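Local coordinates for D-lactate dehydrogenase (Fermentative) (Pseudomonas aeruginosa, PDB 6ABJ), which probably interconverts pyruvate and D-lactate with NADH as cofactor, as a tetrameric, allosteric member of the D-isomer specific 2-hydroxyacid dehydrogenase family, at residues Ser218-Leu223 and Ile246-Gly251. Residues are numbered along the deposited sequence; the frame is centred on the assembly and turned at random.
Sequences SLHCPL and INTGRG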
loop_
_atom_site.group_PDB
_atom_site.type_symbol
_atom_site.label_atom_id
_atom_site.label_comp_id
_atom_site.label_asym_id
_atom_site.label_seq_id
_atom_site.Cartn_x
_atom_site.Cartn_y
_atom_site.Cartn_z
ATOM N N SER B 218 -26.021 5.633 -10.868
ATOM C CA SER B 218 -25.896 5.490 -9.460
ATOM C C SER B 218 -27.215 4.889 -8.952
ATOM O O SER B 218 -28.248 5.382 -9.312
ATOM C CB SER B 218 -25.621 6.814 -8.762
ATOM O OG SER B 218 -25.325 6.621 -7.403
ATOM N N LEU B 219 -27.117 3.814 -8.150
ATOM C CA LEU B 219 -28.291 3.125 -7.645
ATOM C C LEU B 219 -28.737 3.697 -6.296
ATOM O O LEU B 219 -27.967 3.743 -5.317
ATOM C CB LEU B 219 -28.018 1.644 -7.505
ATOM C CG LEU B 219 -27.463 0.974 -8.727
ATOM C CD1 LEU B 219 -27.034 -0.471 -8.516
ATOM C CD2 LEU B 219 -28.508 0.987 -9.825
ATOM N N HIS B 220 -30.006 4.105 -6.253
ATOM C CA HIS B 220 -30.617 4.534 -5.016
ATOM C C HIS B 220 -32.064 4.045 -4.832
ATOM O O HIS B 220 -32.809 4.651 -4.082
ATOM C CB HIS B 220 -30.615 6.037 -4.966
ATOM C CG HIS B 220 -29.252 6.620 -5.126
ATOM N ND1 HIS B 220 -28.375 6.790 -4.070
ATOM C CD2 HIS B 220 -28.610 7.044 -6.235
ATOM C CE1 HIS B 220 -27.256 7.309 -4.530
ATOM N NE2 HIS B 220 -27.388 7.489 -5.836
ATOM N N CYS B 221 -32.439 2.958 -5.483
ATOM C CA CYS B 221 -33.787 2.444 -5.326
ATOM C C CYS B 221 -33.822 1.421 -4.184
ATOM O O CYS B 221 -32.808 0.724 -3.935
ATOM C CB CYS B 221 -34.249 1.819 -6.623
ATOM S SG CYS B 221 -33.050 0.588 -7.250
ATOM N N PRO B 222 -34.991 1.306 -3.490
ATOM C CA PRO B 222 -35.200 0.235 -2.529
ATOM C C PRO B 222 -35.016 -1.142 -3.120
ATOM O O PRO B 222 -35.268 -1.387 -4.335
ATOM C CB PRO B 222 -36.688 0.440 -2.089
ATOM C CG PRO B 222 -36.888 1.924 -2.230
ATOM C CD PRO B 222 -36.145 2.235 -3.525
ATOM N N LEU B 223 -34.558 -2.069 -2.280
ATOM C CA LEU B 223 -34.471 -3.463 -2.700
ATOM C C LEU B 223 -35.842 -4.164 -2.516
ATOM O O LEU B 223 -36.379 -4.159 -1.421
ATOM C CB LEU B 223 -33.382 -4.229 -1.905
ATOM C CG LEU B 223 -33.370 -5.756 -2.098
ATOM C CD1 LEU B 223 -32.988 -6.139 -3.510
ATOM C CD2 LEU B 223 -32.455 -6.453 -1.074
ATOM N N ILE B 246 -22.057 3.088 -9.665
ATOM C CA ILE B 246 -21.938 3.304 -8.240
ATOM C C ILE B 246 -23.166 2.606 -7.567
ATOM O O ILE B 246 -24.321 2.833 -7.943
ATOM C CB ILE B 246 -21.991 4.813 -7.899
ATOM C CG1 ILE B 246 -20.892 5.585 -8.687
ATOM C CG2 ILE B 246 -21.833 5.084 -6.418
ATOM C CD1 ILE B 246 -19.458 5.156 -8.391
ATOM N N ASN B 247 -22.884 1.767 -6.585
ATOM C CA ASN B 247 -23.937 1.189 -5.761
ATOM C C ASN B 247 -23.677 1.491 -4.308
ATOM O O ASN B 247 -22.842 0.847 -3.627
ATOM C CB ASN B 247 -24.063 -0.310 -5.952
ATOM C CG ASN B 247 -25.293 -0.862 -5.209
ATOM O OD1 ASN B 247 -26.151 -0.081 -4.773
ATOM N ND2 ASN B 247 -25.337 -2.149 -5.034
ATOM N N THR B 248 -24.352 2.529 -3.829
ATOM C CA THR B 248 -24.484 2.749 -2.370
ATOM C C THR B 248 -25.861 2.309 -1.817
ATOM O O THR B 248 -26.146 2.627 -0.692
ATOM C CB THR B 248 -24.225 4.209 -2.019
ATOM O OG1 THR B 248 -25.199 5.045 -2.691
ATOM C CG2 THR B 248 -22.792 4.649 -2.481
ATOM N N GLY B 249 -26.692 1.646 -2.600
ATOM C CA GLY B 249 -28.100 1.318 -2.204
ATOM C C GLY B 249 -28.208 0.041 -1.352
ATOM O O GLY B 249 -28.159 0.104 -0.172
ATOM N N ARG B 250 -28.235 -1.105 -1.960
ATOM C CA ARG B 250 -28.185 -2.383 -1.227
ATOM C C ARG B 250 -27.469 -3.359 -2.095
ATOM O O ARG B 250 -27.572 -3.307 -3.297
ATOM C CB ARG B 250 -29.626 -2.966 -0.968
ATOM C CG ARG B 250 -30.488 -2.180 0.017
ATOM C CD ARG B 250 -30.128 -2.359 1.499
ATOM N NE ARG B 250 -30.022 -3.778 1.815
ATOM C CZ ARG B 250 -31.056 -4.638 1.852
ATOM N NH1 ARG B 250 -32.310 -4.248 1.608
ATOM N NH2 ARG B 250 -30.829 -5.921 2.134
ATOM N N GLY B 251 -26.740 -4.275 -1.476
ATOM C CA GLY B 251 -25.898 -5.220 -2.200
ATOM C C GLY B 251 -26.607 -5.986 -3.255
ATOM O O GLY B 251 -26.118 -6.142 -4.387
HETATM O O HOH W 1 -25.429 4.676 -5.335
HETATM O O HOH W 2 -28.085 5.301 -1.784
#
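At the carboxyl ends of two adjacent parallel strands of the Rossmann-type NAD-binding domain, where the chain opens into the coenzyme site, Leu219 meets Ile246: the backbone N of Leu219 donates to Ile246 O at 3.0 Å, a nearly straight bond (164°). The two strands belong to one beta-alpha-beta unit joined through helix 233-238. Past this bond, water 1 bridges the two chain segments, donating to Leu219 O (2.7 Å) and accepting from Thr248 N (2.8 Å) while also bonded to Ser218 OG, so that both strand ends remain tied together. The His220 ring turns one face to this water, which sits 3.2 Å from the ring plane, offset toward the rim, and Thr248 OG1 approaches His220 CE1 obliquely at 3.6 Å. Water 2 joins the same pair, hydrogen-bonded to His220 ND1 and to Thr248 OG1. Thr248 binds NADH in this enzyme, and His220 also packs against Ile171, another NADH-binding residue, so the water-bridged pair lies at the coenzyme site in this coenzyme-free structure. On the sheet face opposite the side chains of Ser218 and Ile246, Leu219 lays CB and CD1 against the amide of Asn247. That amide, with CG anti to the backbone N (chi1 -173°), shapes the following loop: OD1 accepts from Gly249 N in an Asx turn, and ND2 donates to Arg250 O, with the acceptor close to the amide plane. Farther along, Arg250, its chain bent at chi2 and chi3, crosses Leu223 at about a right angle and sets one guanidinium face on the leucine methyl, CD2 lying 3.5 Å from NH1.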